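Local coordinates for uncharacterized protein YfeY (Escherichia coli, PDB 2QZB) that is of unknown function, carries the signature of a probable bacterial lipoprotein and belongs to the DUF1131 family, at residues Ser130-Arg142 and Leu154-Arg166. Numbering follows the deposited sequence.
Sequences SQHISYQFSGEWR and LKNWKVSKIIWRR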
loop_
_atom_site.group_PDB
_atom_site.type_symbol
_atom_site.label_atom_id
_atom_site.label_comp_id
_atom_site.label_asym_id
_atom_site.label_seq_id
_atom_site.Cartn_x
_atom_site.Cartn_y
_atom_site.Cartn_z
ATOM N N SER A 130 -5.578 -1.449 -13.318
ATOM C CA SER A 130 -4.212 -1.044 -12.943
ATOM C C SER A 130 -3.215 -2.185 -13.080
ATOM O O SER A 130 -3.544 -3.330 -12.788
ATOM C CB SER A 130 -4.176 -0.543 -11.497
ATOM O OG SER A 130 -2.853 -0.142 -11.152
ATOM N N GLN A 131 -1.991 -1.860 -13.490
ATOM C CA GLN A 131 -0.869 -2.804 -13.530
ATOM C C GLN A 131 -0.008 -2.692 -12.256
ATOM O O GLN A 131 0.846 -3.529 -11.991
ATOM C CB GLN A 131 0.024 -2.493 -14.745
ATOM C CG GLN A 131 -0.614 -2.759 -16.129
ATOM C CD GLN A 131 0.006 -1.935 -17.256
ATOM O OE1 GLN A 131 -0.677 -1.587 -18.223
ATOM N NE2 GLN A 131 1.296 -1.610 -17.133
ATOM N N HIS A 132 -0.197 -1.620 -11.484
ATOM C CA HIS A 132 0.753 -1.330 -10.380
ATOM C C HIS A 132 0.140 -1.173 -9.008
ATOM O O HIS A 132 0.855 -1.287 -8.022
ATOM C CB HIS A 132 1.594 -0.094 -10.722
ATOM C CG HIS A 132 2.435 -0.277 -11.934
ATOM N ND1 HIS A 132 2.088 0.238 -13.168
ATOM C CD2 HIS A 132 3.575 -0.985 -12.125
ATOM C CE1 HIS A 132 2.991 -0.132 -14.060
ATOM N NE2 HIS A 132 3.910 -0.863 -13.451
ATOM N N ILE A 133 -1.176 -0.933 -8.934
ATOM C CA ILE A 133 -1.869 -0.612 -7.658
ATOM C C ILE A 133 -2.732 -1.764 -7.134
ATOM O O ILE A 133 -3.454 -2.434 -7.919
ATOM C CB ILE A 133 -2.699 0.709 -7.797
ATOM C CG1 ILE A 133 -1.812 1.856 -8.275
ATOM C CG2 ILE A 133 -3.437 1.095 -6.482
ATOM C CD1 ILE A 133 -2.637 3.092 -8.752
ATOM N N SER A 134 -2.626 -2.004 -5.815
ATOM C CA SER A 134 -3.408 -2.979 -5.078
ATOM C C SER A 134 -3.926 -2.279 -3.828
ATOM O O SER A 134 -3.361 -1.269 -3.423
ATOM C CB SER A 134 -2.527 -4.141 -4.620
ATOM O OG SER A 134 -1.959 -4.826 -5.727
ATOM N N TYR A 135 -4.973 -2.835 -3.222
ATOM C CA TYR A 135 -5.540 -2.321 -1.977
ATOM C C TYR A 135 -5.510 -3.471 -0.996
ATOM O O TYR A 135 -5.833 -4.611 -1.363
ATOM C CB TYR A 135 -7.002 -1.859 -2.181
ATOM C CG TYR A 135 -7.247 -0.961 -3.382
ATOM C CD1 TYR A 135 -6.576 0.244 -3.529
ATOM C CD2 TYR A 135 -8.174 -1.317 -4.367
ATOM C CE1 TYR A 135 -6.778 1.052 -4.634
ATOM C CE2 TYR A 135 -8.408 -0.492 -5.461
ATOM C CZ TYR A 135 -7.718 0.681 -5.587
ATOM O OH TYR A 135 -7.956 1.519 -6.654
ATOM N N GLN A 136 -5.117 -3.221 0.238
ATOM C CA GLN A 136 -5.379 -4.218 1.276
ATOM C C GLN A 136 -6.606 -3.803 2.060
ATOM O O GLN A 136 -6.875 -2.596 2.230
ATOM C CB GLN A 136 -4.184 -4.435 2.225
ATOM C CG GLN A 136 -2.915 -4.956 1.543
ATOM C CD GLN A 136 -1.846 -5.471 2.538
ATOM O OE1 GLN A 136 -1.957 -5.281 3.760
ATOM N NE2 GLN A 136 -0.812 -6.129 2.002
ATOM N N PHE A 137 -7.353 -4.799 2.542
ATOM C CA PHE A 137 -8.609 -4.556 3.257
ATOM C C PHE A 137 -8.475 -5.147 4.638
ATOM O O PHE A 137 -7.772 -6.140 4.811
ATOM C CB PHE A 137 -9.799 -5.206 2.511
ATOM C CG PHE A 137 -10.182 -4.468 1.260
ATOM C CD1 PHE A 137 -9.547 -4.747 0.045
ATOM C CD2 PHE A 137 -11.123 -3.470 1.302
ATOM C CE1 PHE A 137 -9.870 -4.045 -1.096
ATOM C CE2 PHE A 137 -11.455 -2.778 0.172
ATOM C CZ PHE A 137 -10.812 -3.046 -1.031
ATOM N N SER A 138 -9.126 -4.548 5.630
ATOM C CA SER A 138 -9.248 -5.236 6.922
ATOM C C SER A 138 -10.618 -5.038 7.527
ATOM O O SER A 138 -11.352 -4.117 7.135
ATOM C CB SER A 138 -8.123 -4.905 7.911
ATOM O OG SER A 138 -7.686 -3.575 7.839
ATOM N N GLY A 139 -10.977 -5.921 8.451
ATOM C CA GLY A 139 -12.326 -5.928 9.025
ATOM C C GLY A 139 -12.410 -7.134 9.934
ATOM O O GLY A 139 -11.378 -7.764 10.202
ATOM N N GLU A 140 -13.617 -7.459 10.413
ATOM C CA GLU A 140 -13.798 -8.604 11.314
ATOM C C GLU A 140 -13.552 -9.928 10.605
ATOM O O GLU A 140 -14.203 -10.219 9.594
ATOM C CB GLU A 140 -15.215 -8.603 11.925
ATOM C CG GLU A 140 -15.412 -9.547 13.143
ATOM C CD GLU A 140 -16.687 -9.201 13.966
ATOM O OE1 GLU A 140 -17.424 -8.252 13.564
ATOM O OE2 GLU A 140 -16.950 -9.875 14.997
ATOM N N TRP A 141 -12.632 -10.726 11.138
ATOM C CA TRP A 141 -12.384 -12.051 10.583
ATOM C C TRP A 141 -13.489 -13.023 10.987
ATOM O O TRP A 141 -14.073 -12.909 12.081
ATOM C CB TRP A 141 -11.024 -12.603 10.996
ATOM C CG TRP A 141 -10.597 -13.777 10.164
ATOM C CD1 TRP A 141 -10.922 -15.091 10.364
ATOM C CD2 TRP A 141 -9.793 -13.735 8.983
ATOM N NE1 TRP A 141 -10.371 -15.872 9.363
ATOM C CE2 TRP A 141 -9.666 -15.062 8.513
ATOM C CE3 TRP A 141 -9.166 -12.699 8.272
ATOM C CZ2 TRP A 141 -8.936 -15.381 7.373
ATOM C CZ3 TRP A 141 -8.436 -13.018 7.138
ATOM C CH2 TRP A 141 -8.321 -14.349 6.704
ATOM N N ARG A 142 -13.778 -13.946 10.076
ATOM C CA ARG A 142 -14.801 -14.957 10.229
ATOM C C ARG A 142 -14.283 -16.183 9.485
ATOM O O ARG A 142 -13.664 -16.040 8.434
ATOM C CB ARG A 142 -16.092 -14.462 9.599
ATOM C CG ARG A 142 -17.353 -14.938 10.248
ATOM C CD ARG A 142 -18.438 -13.863 10.137
ATOM N NE ARG A 142 -18.405 -12.994 11.306
ATOM C CZ ARG A 142 -18.581 -11.676 11.305
ATOM N NH1 ARG A 142 -18.790 -10.993 10.179
ATOM N NH2 ARG A 142 -18.516 -11.032 12.461
ATOM N N LEU A 154 -16.558 -9.984 3.912
ATOM C CA LEU A 154 -15.735 -8.981 3.248
ATOM C C LEU A 154 -16.479 -7.714 2.837
ATOM O O LEU A 154 -15.853 -6.667 2.775
ATOM C CB LEU A 154 -15.004 -9.562 2.044
ATOM C CG LEU A 154 -13.932 -10.611 2.336
ATOM C CD1 LEU A 154 -13.309 -11.088 1.009
ATOM C CD2 LEU A 154 -12.866 -10.059 3.278
ATOM N N LYS A 155 -17.790 -7.792 2.587
ATOM C CA LYS A 155 -18.511 -6.624 2.044
ATOM C C LYS A 155 -18.355 -5.383 2.931
ATOM O O LYS A 155 -18.285 -4.265 2.420
ATOM C CB LYS A 155 -19.994 -6.913 1.719
ATOM C CG LYS A 155 -20.828 -7.339 2.916
ATOM C CD LYS A 155 -22.293 -7.713 2.546
ATOM C CE LYS A 155 -23.221 -7.435 3.756
ATOM N NZ LYS A 155 -24.428 -8.340 3.896
ATOM N N ASN A 156 -18.213 -5.617 4.234
ATOM C CA ASN A 156 -18.071 -4.582 5.252
ATOM C C ASN A 156 -16.606 -4.221 5.600
ATOM O O ASN A 156 -16.346 -3.322 6.424
ATOM C CB ASN A 156 -18.812 -5.039 6.527
ATOM C CG ASN A 156 -20.289 -5.306 6.276
ATOM O OD1 ASN A 156 -20.987 -4.476 5.659
ATOM N ND2 ASN A 156 -20.770 -6.475 6.721
ATOM N N TRP A 157 -15.655 -4.907 4.978
ATOM C CA TRP A 157 -14.239 -4.531 5.141
ATOM C C TRP A 157 -13.924 -3.163 4.497
ATOM O O TRP A 157 -14.674 -2.668 3.663
ATOM C CB TRP A 157 -13.341 -5.650 4.604
ATOM C CG TRP A 157 -13.274 -6.850 5.542
ATOM C CD1 TRP A 157 -14.261 -7.318 6.358
ATOM C CD2 TRP A 157 -12.145 -7.719 5.740
ATOM N NE1 TRP A 157 -13.811 -8.416 7.071
ATOM C CE2 TRP A 157 -12.512 -8.674 6.709
ATOM C CE3 TRP A 157 -10.850 -7.762 5.203
ATOM C CZ2 TRP A 157 -11.643 -9.695 7.130
ATOM C CZ3 TRP A 157 -9.968 -8.758 5.638
ATOM C CH2 TRP A 157 -10.377 -9.714 6.594
ATOM N N LYS A 158 -12.841 -2.535 4.930
ATOM C CA LYS A 158 -12.453 -1.233 4.401
ATOM C C LYS A 158 -10.974 -1.245 4.054
ATOM O O LYS A 158 -10.221 -1.960 4.687
ATOM C CB LYS A 158 -12.728 -0.115 5.426
ATOM C CG LYS A 158 -14.233 0.079 5.665
ATOM C CD LYS A 158 -14.516 1.224 6.603
ATOM C CE LYS A 158 -16.043 1.321 6.891
ATOM N NZ LYS A 158 -16.265 2.193 8.121
ATOM N N VAL A 159 -10.591 -0.411 3.089
ATOM C CA VAL A 159 -9.237 -0.304 2.640
ATOM C C VAL A 159 -8.379 0.165 3.813
ATOM O O VAL A 159 -8.666 1.213 4.415
ATOM C CB VAL A 159 -9.111 0.734 1.453
ATOM C CG1 VAL A 159 -7.643 1.008 1.124
ATOM C CG2 VAL A 159 -9.833 0.227 0.202
ATOM N N SER A 160 -7.331 -0.582 4.123
ATOM C CA SER A 160 -6.434 -0.204 5.223
ATOM C C SER A 160 -5.017 0.094 4.720
ATOM O O SER A 160 -4.209 0.655 5.439
ATOM C CB SER A 160 -6.384 -1.308 6.266
ATOM O OG SER A 160 -6.027 -2.527 5.648
ATOM N N LYS A 161 -4.730 -0.258 3.470
ATOM C CA LYS A 161 -3.472 0.131 2.848
ATOM C C LYS A 161 -3.636 0.214 1.330
ATOM O O LYS A 161 -4.420 -0.540 0.740
ATOM C CB LYS A 161 -2.428 -0.904 3.248
ATOM C CG LYS A 161 -1.046 -0.682 2.773
ATOM C CD LYS A 161 -0.122 -1.144 3.874
ATOM C CE LYS A 161 0.025 -2.628 3.891
ATOM N NZ LYS A 161 1.093 -3.020 4.865
ATOM N N ILE A 162 -2.909 1.136 0.702
ATOM C CA ILE A 162 -2.830 1.177 -0.747
ATOM C C ILE A 162 -1.367 0.829 -1.110
ATOM O O ILE A 162 -0.417 1.418 -0.555
ATOM C CB ILE A 162 -3.259 2.569 -1.330
ATOM C CG1 ILE A 162 -4.694 2.941 -0.871
ATOM C CG2 ILE A 162 -3.176 2.552 -2.881
ATOM C CD1 ILE A 162 -5.094 4.312 -1.212
ATOM N N ILE A 163 -1.186 -0.112 -2.033
ATOM C CA ILE A 163 0.165 -0.579 -2.394
ATOM C C ILE A 163 0.469 -0.290 -3.849
ATOM O O ILE A 163 -0.319 -0.644 -4.744
ATOM C CB ILE A 163 0.297 -2.078 -2.116
ATOM C CG1 ILE A 163 -0.121 -2.369 -0.669
ATOM C CG2 ILE A 163 1.727 -2.587 -2.432
ATOM C CD1 ILE A 163 -0.339 -3.804 -0.438
ATOM N N TRP A 164 1.597 0.356 -4.094
ATOM C CA TRP A 164 2.090 0.533 -5.446
ATOM C C TRP A 164 3.290 -0.399 -5.645
ATOM O O TRP A 164 4.149 -0.489 -4.736
ATOM C CB TRP A 164 2.526 1.983 -5.681
ATOM C CG TRP A 164 3.225 2.165 -7.019
ATOM C CD1 TRP A 164 2.629 2.430 -8.215
ATOM C CD2 TRP A 164 4.648 2.099 -7.284
ATOM N NE1 TRP A 164 3.586 2.536 -9.212
ATOM C CE2 TRP A 164 4.831 2.347 -8.662
ATOM C CE3 TRP A 164 5.782 1.861 -6.482
ATOM C CZ2 TRP A 164 6.107 2.352 -9.270
ATOM C CZ3 TRP A 164 7.040 1.873 -7.077
ATOM C CH2 TRP A 164 7.195 2.113 -8.466
ATOM N N ARG A 165 3.383 -1.075 -6.807
ATOM C CA ARG A 165 4.578 -1.920 -7.109
ATOM C C ARG A 165 5.110 -1.634 -8.514
ATOM O O ARG A 165 4.313 -1.517 -9.437
ATOM C CB ARG A 165 4.267 -3.415 -6.983
ATOM C CG ARG A 165 3.994 -3.970 -5.557
ATOM C CD ARG A 165 3.549 -5.396 -5.669
ATOM N NE ARG A 165 3.388 -6.141 -4.405
ATOM C CZ ARG A 165 2.216 -6.327 -3.805
ATOM N NH1 ARG A 165 1.134 -5.781 -4.331
ATOM N NH2 ARG A 165 2.114 -7.025 -2.682
ATOM N N ARG A 166 6.433 -1.529 -8.701
ATOM C CA ARG A 166 6.988 -1.169 -10.037
ATOM C C ARG A 166 6.661 -2.238 -11.099
ATOM O O ARG A 166 6.396 -3.393 -10.726
ATOM C CB ARG A 166 8.505 -0.943 -10.001
ATOM C CG ARG A 166 9.361 -2.178 -9.675
ATOM C CD ARG A 166 10.787 -2.036 -10.297
ATOM N NE ARG A 166 11.338 -0.697 -10.032
ATOM C CZ ARG A 166 12.465 -0.440 -9.359
ATOM N NH1 ARG A 166 13.218 -1.429 -8.889
ATOM N NH2 ARG A 166 12.844 0.814 -9.172
HETATM O O HOH W 1 3.701 -4.528 -10.733
HETATM O O HOH W 2 0.349 -3.590 -6.492
HETATM O O HOH W 3 -3.638 -3.749 5.782
#
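Trp-157 lies flat against the backbone of Gly-139: the glycine CA stands 3.4 Å from the centroid of the five-membered ring, almost on its normal, as a CH-pi contact. Leu-154 CD2 packs on the opposite face, and in the ring plane NE1 donates to Glu-140 O (3.1 Å), reaching that oxygen from above its carbonyl plane. With CG beside the backbone N (chi1 -75°), the indole turns back over Ser-138 and Gly-139, and its CH2 corner meets Trp-141 CE3 at 3.6 Å, the two rings inclined at 53°. Were Trp-157 cut back to an alanine, Glu-140 O would probably lose this donor and a gap would open between Gly-139 and Leu-154. Farther along, Phe-137 crosses Val-159, CE2 touching CG2 at 3.4 Å, while Phe-101 meets the phenyl ring edge-to-face. On the face bearing Ser-134 and Gln-136, the extended Gln-136 runs beside Lys-161; Ile-163 CD1 packs on CG and the amide of Gln-136, whose NE2 bonds to Glu-124. Arg-165 NH1, paired with Glu-124, also donates to a water that gives a proton to His-132 O. Beyond it, the His-132 and Trp-164 rings point the same way but barely overlap; Glu-18 binds His-132 ND1 through its carboxylate and Trp-164 NE1 through its backbone O. Gln-136 O accepts from Ser-160 N (2.8 Å) and, weakly, from Lys-161 N. Ser-160 and Lys-161 thus face one residue, a classic beta bulge in the antiparallel pairing of strands 133-138 and 158-165, neighbours within the large antiparallel sheet.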